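Local atomic coordinates of ribulose bisphosphate carboxylase (Pyrococcus horikoshii, PDB entry 2D69), a protein that probably catalyses the magnesium-dependent carboxylation of ribulose 1,5-bisphosphate to two molecules of 3-phosphoglycerate, as part of an archaeal AMP degradation pathway. Residues Y88-F93 and Y127-H132; A104-V109 and L118-F123; A256-L261 and R303-D308. All blocks are in the same frame, centred on the assembly; numbering follows the deposited sequence.

Contact 1 of 3, residues Y88-F93 and Y127-H132; sequences YPLTLF and YEYLRH
The one-turn 3-10 segment at Leu90-Leu92 faces the short helix that starts at Tyr127, the two backbones coming nearest at Leu90 and Tyr129, whose CA atoms are 7.4 Å apart. Leu90 reaches across with both methyls: CD1 ends 4.0 Å from Glu128 CB, while CD2 comes within 4.2 Å of Tyr129 CD1. A branched aliphatic tip suits this place because it can meet the base of one helical side chain and the ring of the next. Tyr129 holds CG anti to its own nitrogen (chi1 -164°), which swings the ring toward Phe93, and its CE1 lies 3.8 Å from Phe93 CB, that carbon meeting the tyrosine ring at its edge. The two rings are steeply inclined, planes at 82° with centroids 5.9 Å apart, in an oblique pairing. In the fold, this joins the loop after strand 81-88 of the N-terminal domain to the helix that follows strand 115-124, and helix 98-105 packs on both aromatic residues through Leu101. Glu128 contributes its CB, whereas its carboxylate bends off (chi2 -61°) and forms a salt bridge with Arg131, whose NH1 donates a hydrogen bond to Glu128 OE1 at 2.9 Å, on the syn side and close to the guanidinium plane. The same arginine also serves the assembly, since NH1 donates to Leu90 O, and NH2 to Phe93 O, both of the second subunit.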
loop_
_atom_site.group_PDB
_atom_site.type_symbol
_atom_site.label_atom_id
_atom_site.label_comp_id
_atom_site.label_asym_id
_atom_site.label_seq_id
_atom_site.Cartn_x
_atom_site.Cartn_y
_atom_site.Cartn_z
ATOM N N TYR A 88 -24.125 -0.911 -38.335
ATOM C CA TYR A 88 -24.311 -0.986 -36.884
ATOM C C TYR A 88 -24.172 0.378 -36.236
ATOM O O TYR A 88 -23.113 0.993 -36.321
ATOM C CB TYR A 88 -23.244 -1.912 -36.245
ATOM C CG TYR A 88 -23.358 -3.364 -36.713
ATOM C CD1 TYR A 88 -24.017 -4.305 -35.957
ATOM C CD2 TYR A 88 -22.811 -3.767 -37.935
ATOM C CE1 TYR A 88 -24.118 -5.609 -36.376
ATOM C CE2 TYR A 88 -22.868 -5.054 -38.353
ATOM C CZ TYR A 88 -23.545 -5.983 -37.585
ATOM O OH TYR A 88 -23.633 -7.255 -38.054
ATOM N N PRO A 89 -25.220 0.837 -35.560
ATOM C CA PRO A 89 -25.126 2.034 -34.735
ATOM C C PRO A 89 -24.285 1.796 -33.491
ATOM O O PRO A 89 -24.259 0.682 -32.925
ATOM C CB PRO A 89 -26.590 2.329 -34.388
ATOM C CG PRO A 89 -27.207 1.030 -34.368
ATOM C CD PRO A 89 -26.553 0.215 -35.470
ATOM N N LEU A 90 -23.555 2.844 -33.080
ATOM C CA LEU A 90 -22.622 2.728 -31.967
ATOM C C LEU A 90 -23.291 2.556 -30.612
ATOM O O LEU A 90 -22.630 2.239 -29.655
ATOM C CB LEU A 90 -21.722 3.939 -31.936
ATOM C CG LEU A 90 -20.914 4.110 -33.206
ATOM C CD1 LEU A 90 -19.891 5.160 -32.939
ATOM C CD2 LEU A 90 -20.193 2.834 -33.616
ATOM N N THR A 91 -24.606 2.715 -30.551
ATOM C CA THR A 91 -25.359 2.380 -29.368
ATOM C C THR A 91 -25.307 0.881 -28.998
ATOM O O THR A 91 -25.764 0.482 -27.909
ATOM C CB THR A 91 -26.837 2.807 -29.581
ATOM O OG1 THR A 91 -27.261 2.347 -30.856
ATOM C CG2 THR A 91 -26.969 4.349 -29.725
ATOM N N LEU A 92 -24.871 0.025 -29.925
ATOM C CA LEU A 92 -24.819 -1.399 -29.686
ATOM C C LEU A 92 -23.492 -1.775 -29.043
ATOM O O LEU A 92 -23.326 -2.920 -28.626
ATOM C CB LEU A 92 -24.920 -2.183 -30.995
ATOM C CG LEU A 92 -26.258 -2.452 -31.603
ATOM C CD1 LEU A 92 -26.002 -2.756 -33.090
ATOM C CD2 LEU A 92 -26.999 -3.607 -30.867
ATOM N N PHE A 93 -22.550 -0.819 -28.936
ATOM C CA PHE A 93 -21.187 -1.147 -28.541
ATOM C C PHE A 93 -20.675 -0.500 -27.279
ATOM O O PHE A 93 -20.954 0.712 -26.970
ATOM C CB PHE A 93 -20.241 -0.837 -29.699
ATOM C CG PHE A 93 -20.560 -1.595 -30.945
ATOM C CD1 PHE A 93 -20.814 -2.960 -30.905
ATOM C CD2 PHE A 93 -20.816 -0.926 -32.130
ATOM C CE1 PHE A 93 -21.131 -3.639 -32.053
ATOM C CE2 PHE A 93 -21.195 -1.616 -33.278
ATOM C CZ PHE A 93 -21.357 -2.964 -33.224
ATOM N N TYR A 127 -15.025 6.859 -36.983
ATOM C CA TYR A 127 -14.017 7.632 -36.218
ATOM C C TYR A 127 -14.312 7.562 -34.712
ATOM O O TYR A 127 -13.404 7.413 -33.904
ATOM C CB TYR A 127 -13.945 9.083 -36.714
ATOM C CG TYR A 127 -12.785 9.846 -36.082
ATOM C CD1 TYR A 127 -11.497 9.778 -36.611
ATOM C CD2 TYR A 127 -12.968 10.587 -34.947
ATOM C CE1 TYR A 127 -10.454 10.449 -36.014
ATOM C CE2 TYR A 127 -11.906 11.215 -34.318
ATOM C CZ TYR A 127 -10.666 11.164 -34.878
ATOM O OH TYR A 127 -9.651 11.845 -34.264
ATOM N N GLU A 128 -15.584 7.627 -34.336
ATOM C CA GLU A 128 -15.961 7.722 -32.956
ATOM C C GLU A 128 -15.838 6.373 -32.255
ATOM O O GLU A 128 -15.824 6.347 -31.040
ATOM C CB GLU A 128 -17.375 8.325 -32.769
ATOM C CG GLU A 128 -17.450 9.848 -32.987
ATOM C CD GLU A 128 -16.584 10.667 -32.022
ATOM O OE1 GLU A 128 -15.804 11.512 -32.536
ATOM O OE2 GLU A 128 -16.705 10.500 -30.775
ATOM N N TYR A 129 -15.762 5.278 -33.018
ATOM C CA TYR A 129 -15.355 3.973 -32.453
ATOM C C TYR A 129 -13.817 3.883 -32.328
ATOM O O TYR A 129 -13.257 3.529 -31.282
ATOM C CB TYR A 129 -15.901 2.816 -33.318
ATOM C CG TYR A 129 -15.842 1.518 -32.573
ATOM C CD1 TYR A 129 -16.873 1.120 -31.736
ATOM C CD2 TYR A 129 -14.706 0.730 -32.633
ATOM C CE1 TYR A 129 -16.753 -0.040 -30.987
ATOM C CE2 TYR A 129 -14.586 -0.445 -31.913
ATOM C CZ TYR A 129 -15.578 -0.833 -31.094
ATOM O OH TYR A 129 -15.367 -1.985 -30.363
ATOM N N LEU A 130 -13.153 4.235 -33.404
ATOM C CA LEU A 130 -11.728 3.994 -33.572
ATOM C C LEU A 130 -10.928 4.873 -32.640
ATOM O O LEU A 130 -9.815 4.490 -32.199
ATOM C CB LEU A 130 -11.345 4.319 -35.032
ATOM C CG LEU A 130 -9.908 3.993 -35.461
ATOM C CD1 LEU A 130 -9.597 2.567 -35.177
ATOM C CD2 LEU A 130 -9.688 4.294 -36.969
ATOM N N ARG A 131 -11.473 6.044 -32.314
ATOM C CA ARG A 131 -10.723 7.013 -31.500
ATOM C C ARG A 131 -10.491 6.507 -30.050
ATOM O O ARG A 131 -9.645 7.024 -29.335
ATOM C CB ARG A 131 -11.408 8.385 -31.494
ATOM C CG ARG A 131 -12.734 8.432 -30.670
ATOM C CD ARG A 131 -13.432 9.777 -30.696
ATOM N NE ARG A 131 -12.659 10.751 -29.959
ATOM C CZ ARG A 131 -12.709 12.068 -30.142
ATOM N NH1 ARG A 131 -13.526 12.591 -31.044
ATOM N NH2 ARG A 131 -11.949 12.864 -29.393
ATOM N N HIS A 132 -11.238 5.483 -29.628
ATOM C CA HIS A 132 -11.037 4.867 -28.316
ATOM C C HIS A 132 -10.058 3.680 -28.343
ATOM O O HIS A 132 -10.052 2.870 -27.402
ATOM C CB HIS A 132 -12.402 4.463 -27.744
ATOM C CG HIS A 132 -13.371 5.603 -27.757
ATOM N ND1 HIS A 132 -13.087 6.825 -27.174
ATOM C CD2 HIS A 132 -14.596 5.725 -28.313
ATOM C CE1 HIS A 132 -14.110 7.639 -27.357
ATOM N NE2 HIS A 132 -15.036 7.002 -28.049
#

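Contact 2 of 3, residues A104-V109 and L118-F123; sequences AVAGNV and LRLLDF. With SO4 (sulfate ion), chain G.
In the N-terminal domain of the Rubisco large chain, a helix lies against a mixed beta-sheet, and here the end of helix 98-105 and the turn after it rest on strand 115-124. Two leucines separated by Arg119 on the strand, both directed at the helix side, make the contact. Leu120 brings CD2 against the helix end, 3.3 Å from Val105 O, 4.0 Å from Val105 CG2 and 4.1 Å from Ala106 CB; the small Ala106 is consistent with the chain passing this close to the leucine. Leu118, with CG anti to its nitrogen (chi1 176°), presses CD2 against Val109 CG2 at 3.5 Å, tighter than usual for two carbons, and Leu118 CD2 also lies 3.4 Å from Val109 O. Compact beta-branched valines match these leucine ends with little flexibility to lose. Arg119, from the other side of the strand, extends its chain to a sulfate ion probably from the crystallisation liquor, with a weak hydrogen bond of 3.4 Å from its NH1 to sulfate O3. Beyond the contact, Tyr30 of neighbouring strand 26-34 donates its hydroxyl to Val105 O, Leu121 and Asp122 form a classic beta bulge opposite Glu29, and helices 39-49 and 295-305 pack on Leu118 and Leu120 respectively.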
loop_
_atom_site.group_PDB
_atom_site.type_symbol
_atom_site.label_atom_id
_atom_site.label_comp_id
_atom_site.label_asym_id
_atom_site.label_seq_id
_atom_site.Cartn_x
_atom_site.Cartn_y
_atom_site.Cartn_z
ATOM N N ALA A 104 -20.424 -9.443 -30.482
ATOM C CA ALA A 104 -21.595 -9.108 -31.280
ATOM C C ALA A 104 -21.465 -9.544 -32.725
ATOM O O ALA A 104 -22.345 -10.249 -33.239
ATOM C CB ALA A 104 -21.874 -7.625 -31.213
ATOM N N VAL A 105 -20.374 -9.167 -33.384
ATOM C CA VAL A 105 -20.267 -9.372 -34.843
ATOM C C VAL A 105 -19.641 -10.694 -35.296
ATOM O O VAL A 105 -19.627 -11.047 -36.482
ATOM C CB VAL A 105 -19.596 -8.154 -35.527
ATOM C CG1 VAL A 105 -20.276 -6.912 -35.108
ATOM C CG2 VAL A 105 -18.119 -8.012 -35.228
ATOM N N ALA A 106 -19.074 -11.424 -34.337
ATOM C CA ALA A 106 -18.271 -12.606 -34.600
ATOM C C ALA A 106 -18.584 -13.665 -33.551
ATOM O O ALA A 106 -17.723 -14.465 -33.252
ATOM C CB ALA A 106 -16.769 -12.251 -34.617
ATOM N N GLY A 107 -19.839 -13.720 -33.083
ATOM C CA GLY A 107 -20.246 -14.552 -31.971
ATOM C C GLY A 107 -21.197 -15.661 -32.371
ATOM O O GLY A 107 -20.821 -16.573 -33.129
ATOM N N ASN A 108 -22.432 -15.575 -31.899
ATOM C CA ASN A 108 -23.440 -16.602 -32.159
ATOM C C ASN A 108 -23.763 -16.751 -33.619
ATOM O O ASN A 108 -24.402 -17.746 -33.997
ATOM C CB ASN A 108 -24.739 -16.280 -31.420
ATOM C CG ASN A 108 -24.698 -16.710 -29.972
ATOM O OD1 ASN A 108 -23.639 -17.132 -29.468
ATOM N ND2 ASN A 108 -25.842 -16.620 -29.282
ATOM N N VAL A 109 -23.387 -15.776 -34.440
ATOM C CA VAL A 109 -23.804 -15.811 -35.845
ATOM C C VAL A 109 -23.245 -17.032 -36.606
ATOM O O VAL A 109 -23.866 -17.541 -37.549
ATOM C CB VAL A 109 -23.453 -14.506 -36.616
ATOM C CG1 VAL A 109 -24.374 -13.370 -36.216
ATOM C CG2 VAL A 109 -22.013 -14.118 -36.444
ATOM N N LEU A 118 -20.457 -19.141 -42.946
ATOM C CA LEU A 118 -20.463 -17.739 -42.597
ATOM C C LEU A 118 -19.021 -17.311 -42.336
ATOM O O LEU A 118 -18.346 -17.924 -41.526
ATOM C CB LEU A 118 -21.331 -17.438 -41.351
ATOM C CG LEU A 118 -21.269 -15.952 -40.924
ATOM C CD1 LEU A 118 -21.957 -15.041 -41.904
ATOM C CD2 LEU A 118 -21.820 -15.715 -39.543
ATOM N N ARG A 119 -18.582 -16.269 -43.035
ATOM C CA ARG A 119 -17.231 -15.759 -42.873
ATOM C C ARG A 119 -17.296 -14.291 -42.676
ATOM O O ARG A 119 -17.893 -13.602 -43.481
ATOM C CB ARG A 119 -16.412 -16.081 -44.123
ATOM C CG ARG A 119 -14.915 -16.090 -43.876
ATOM C CD ARG A 119 -14.059 -16.300 -45.142
ATOM N NE ARG A 119 -12.691 -16.628 -44.773
ATOM C CZ ARG A 119 -11.631 -16.546 -45.584
ATOM N NH1 ARG A 119 -11.736 -16.062 -46.812
ATOM N NH2 ARG A 119 -10.438 -16.905 -45.125
ATOM N N LEU A 120 -16.646 -13.768 -41.634
ATOM C CA LEU A 120 -16.551 -12.353 -41.468
ATOM C C LEU A 120 -15.344 -11.894 -42.265
ATOM O O LEU A 120 -14.245 -12.291 -41.970
ATOM C CB LEU A 120 -16.424 -12.056 -39.978
ATOM C CG LEU A 120 -15.964 -10.755 -39.288
ATOM C CD1 LEU A 120 -15.519 -9.618 -40.131
ATOM C CD2 LEU A 120 -17.008 -10.328 -38.280
ATOM N N LEU A 121 -15.566 -11.056 -43.270
ATOM C CA LEU A 121 -14.536 -10.663 -44.219
ATOM C C LEU A 121 -13.739 -9.443 -43.804
ATOM O O LEU A 121 -12.525 -9.401 -43.999
ATOM C CB LEU A 121 -15.144 -10.393 -45.585
ATOM C CG LEU A 121 -15.932 -11.523 -46.171
ATOM C CD1 LEU A 121 -16.505 -11.110 -47.560
ATOM C CD2 LEU A 121 -15.044 -12.787 -46.276
ATOM N N ASP A 122 -14.420 -8.448 -43.258
ATOM C CA ASP A 122 -13.808 -7.177 -42.872
ATOM C C ASP A 122 -14.807 -6.378 -42.058
ATOM O O ASP A 122 -16.003 -6.622 -42.106
ATOM C CB ASP A 122 -13.438 -6.364 -44.138
ATOM C CG ASP A 122 -12.284 -5.364 -43.919
ATOM O OD1 ASP A 122 -11.762 -5.236 -42.798
ATOM O OD2 ASP A 122 -11.815 -4.642 -44.843
ATOM N N PHE A 123 -14.313 -5.393 -41.325
ATOM C CA PHE A 123 -15.156 -4.455 -40.632
ATOM C C PHE A 123 -14.495 -3.055 -40.771
ATOM O O PHE A 123 -13.269 -2.916 -41.055
ATOM C CB PHE A 123 -15.424 -4.907 -39.187
ATOM C CG PHE A 123 -14.190 -4.870 -38.302
ATOM C CD1 PHE A 123 -13.996 -3.838 -37.443
ATOM C CD2 PHE A 123 -13.257 -5.898 -38.341
ATOM C CE1 PHE A 123 -12.865 -3.811 -36.599
ATOM C CE2 PHE A 123 -12.085 -5.848 -37.505
ATOM C CZ PHE A 123 -11.917 -4.821 -36.664
HETATM S S SO4 G . -14.803 -15.955 -50.228
HETATM O O1 SO4 G . -14.397 -17.322 -50.551
HETATM O O2 SO4 G . -16.251 -15.841 -50.332
HETATM O O3 SO4 G . -14.392 -15.630 -48.860
HETATM O O4 SO4 G . -14.217 -15.047 -51.215
#

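Contact 3 of 3, residues A256-L261 and R303-D308; sequences AGWSAL and RMIGVD
Ile305 meets both Trp258 and Leu261 with its CD1 methyl, which is the tightest point between the first turn of helix 258-271 and the end of helix 295-305. With CG1 beside its nitrogen (chi1 -68°) and the chain extended beyond, Ile305 carries that methyl to 3.7 Å from Trp258 CE3 and 3.9 Å from Trp258 CZ3, approaching the six-membered ring obliquely. The large indole suits a place where one side chain must span from its own helix to another. Packing is looser on the Leu261 side: its CD1 stands 4.1 Å from Ile305 CD1 and 4.2 Å from Val307 CG1, so one leucine methyl bridges the last helical residue and the chain beyond it. This side is still buried, like every residue that touches here. Between Ile305 and Val307, Gly306 takes a positive phi (128°) as the C-prime residue of a Schellman motif, with its own N bonded to Arg303 O and Val307 N to Ala302 O. A CB at these angles would jam against Ile305 O, hence a residue without one. The turn ends the helix and sends the chain toward strand 309-311 of the alpha/beta barrel. At the other segment Gly257 is the N-cap, its O accepting from Leu261 N. Helix 98-105 of the N-terminal domain lies against this helix pair, with Leu98 touching both Trp258 and Ile305 and Phe102 meeting the indole edge-to-face.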
loop_
_atom_site.group_PDB
_atom_site.type_symbol
_atom_site.label_atom_id
_atom_site.label_comp_id
_atom_site.label_asym_id
_atom_site.label_seq_id
_atom_site.Cartn_x
_atom_site.Cartn_y
_atom_site.Cartn_z
ATOM N N ALA A 256 -3.909 -16.821 -26.555
ATOM C CA ALA A 256 -4.202 -16.013 -25.363
ATOM C C ALA A 256 -5.595 -15.352 -25.343
ATOM O O ALA A 256 -6.316 -15.346 -24.326
ATOM C CB ALA A 256 -3.162 -14.937 -25.224
ATOM N N GLY A 257 -5.928 -14.711 -26.457
ATOM C CA GLY A 257 -7.250 -14.155 -26.677
ATOM C C GLY A 257 -7.283 -12.632 -26.515
ATOM O O GLY A 257 -6.375 -12.019 -25.976
ATOM N N TRP A 258 -8.366 -12.058 -27.001
ATOM C CA TRP A 258 -8.562 -10.617 -27.084
ATOM C C TRP A 258 -8.579 -9.886 -25.747
ATOM O O TRP A 258 -8.055 -8.762 -25.646
ATOM C CB TRP A 258 -9.902 -10.332 -27.848
ATOM C CG TRP A 258 -9.901 -10.738 -29.270
ATOM C CD1 TRP A 258 -10.767 -11.608 -29.863
ATOM C CD2 TRP A 258 -8.981 -10.339 -30.271
ATOM N NE1 TRP A 258 -10.411 -11.797 -31.170
ATOM C CE2 TRP A 258 -9.338 -10.989 -31.451
ATOM C CE3 TRP A 258 -7.899 -9.454 -30.297
ATOM C CZ2 TRP A 258 -8.634 -10.838 -32.626
ATOM C CZ3 TRP A 258 -7.237 -9.273 -31.463
ATOM C CH2 TRP A 258 -7.585 -9.979 -32.619
ATOM N N SER A 259 -9.202 -10.495 -24.748
ATOM C CA SER A 259 -9.332 -9.912 -23.421
ATOM C C SER A 259 -7.976 -9.685 -22.794
ATOM O O SER A 259 -7.671 -8.558 -22.284
ATOM C CB SER A 259 -10.191 -10.803 -22.527
ATOM O OG SER A 259 -10.246 -10.231 -21.233
ATOM N N ALA A 260 -7.136 -10.693 -22.898
ATOM C CA ALA A 260 -5.779 -10.558 -22.351
ATOM C C ALA A 260 -4.971 -9.592 -23.168
ATOM O O ALA A 260 -4.231 -8.846 -22.602
ATOM C CB ALA A 260 -5.101 -11.845 -22.318
ATOM N N LEU A 261 -5.137 -9.605 -24.493
ATOM C CA LEU A 261 -4.387 -8.692 -25.372
ATOM C C LEU A 261 -4.689 -7.232 -25.070
ATOM O O LEU A 261 -3.780 -6.423 -24.970
ATOM C CB LEU A 261 -4.701 -8.945 -26.830
ATOM C CG LEU A 261 -3.647 -8.714 -27.898
ATOM C CD1 LEU A 261 -4.189 -8.275 -29.234
ATOM C CD2 LEU A 261 -2.362 -7.972 -27.526
ATOM N N ARG A 303 -4.181 -4.601 -34.986
ATOM C CA ARG A 303 -3.573 -3.284 -35.213
ATOM C C ARG A 303 -4.268 -2.190 -34.377
ATOM O O ARG A 303 -3.626 -1.288 -33.837
ATOM C CB ARG A 303 -3.627 -2.941 -36.696
ATOM C CG ARG A 303 -3.067 -1.570 -37.008
ATOM C CD ARG A 303 -2.808 -1.295 -38.466
ATOM N NE ARG A 303 -2.298 0.049 -38.603
ATOM C CZ ARG A 303 -2.396 0.813 -39.681
ATOM N NH1 ARG A 303 -2.993 0.350 -40.784
ATOM N NH2 ARG A 303 -1.876 2.044 -39.674
ATOM N N MET A 304 -5.597 -2.281 -34.265
ATOM C CA MET A 304 -6.369 -1.258 -33.606
ATOM C C MET A 304 -6.051 -1.254 -32.106
ATOM O O MET A 304 -5.694 -0.187 -31.544
ATOM C CB MET A 304 -7.868 -1.510 -33.934
ATOM C CG MET A 304 -8.905 -0.562 -33.340
ATOM S SD MET A 304 -10.699 -0.996 -33.837
ATOM C CE MET A 304 -10.349 -2.023 -34.994
ATOM N N ILE A 305 -6.081 -2.434 -31.487
ATOM C CA ILE A 305 -5.619 -2.578 -30.125
ATOM C C ILE A 305 -4.189 -2.100 -30.062
ATOM O O ILE A 305 -3.810 -1.215 -29.275
ATOM C CB ILE A 305 -5.759 -4.054 -29.628
ATOM C CG1 ILE A 305 -7.229 -4.405 -29.509
ATOM C CG2 ILE A 305 -5.112 -4.180 -28.243
ATOM C CD1 ILE A 305 -7.522 -5.888 -29.492
ATOM N N GLY A 306 -3.363 -2.656 -30.938
ATOM C CA GLY A 306 -2.014 -2.155 -31.042
ATOM C C GLY A 306 -0.856 -3.106 -30.956
ATOM O O GLY A 306 0.068 -2.833 -30.203
ATOM N N VAL A 307 -0.851 -4.182 -31.750
ATOM C CA VAL A 307 0.369 -4.991 -31.917
ATOM C C VAL A 307 1.269 -4.208 -32.815
ATOM O O VAL A 307 0.778 -3.456 -33.641
ATOM C CB VAL A 307 0.061 -6.436 -32.485
ATOM C CG1 VAL A 307 -0.915 -7.144 -31.598
ATOM C CG2 VAL A 307 -0.354 -6.383 -33.883
ATOM N N ASP A 308 2.581 -4.294 -32.630
ATOM C CA ASP A 308 3.526 -3.522 -33.453
ATOM C C ASP A 308 4.029 -4.254 -34.697
ATOM O O ASP A 308 4.553 -3.622 -35.666
ATOM C CB ASP A 308 4.705 -3.129 -32.601
ATOM C CG ASP A 308 4.300 -2.254 -31.470
ATOM O OD1 ASP A 308 4.254 -1.024 -31.698
ATOM O OD2 ASP A 308 4.030 -2.710 -30.331
#

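Contact 2 is nested inside the loop closed by contact 1, their centres about 16 Å apart, and they touch where Phe93 CE1 lies 4.1 Å from Ala104 CB. Contact 3 belongs to the catalytic barrel, its centre about 18 Å from both others, and Met304 links it to them: CG lies 3.7 Å from Leu130 CD1 of contact 1, and the side chain packs against Phe123 of contact 2. Within the chain, contacts 1 and 2 lie away from the predicted sites, but Asn108 of contact 2 packs on Glu189 of the third subunit, a predicted magnesium ligand. In contact 3 the side chains of Trp258 and Val307 are about 9 Å from those of Arg279 (substrate-binding) and His278 (proton acceptor), both predicted.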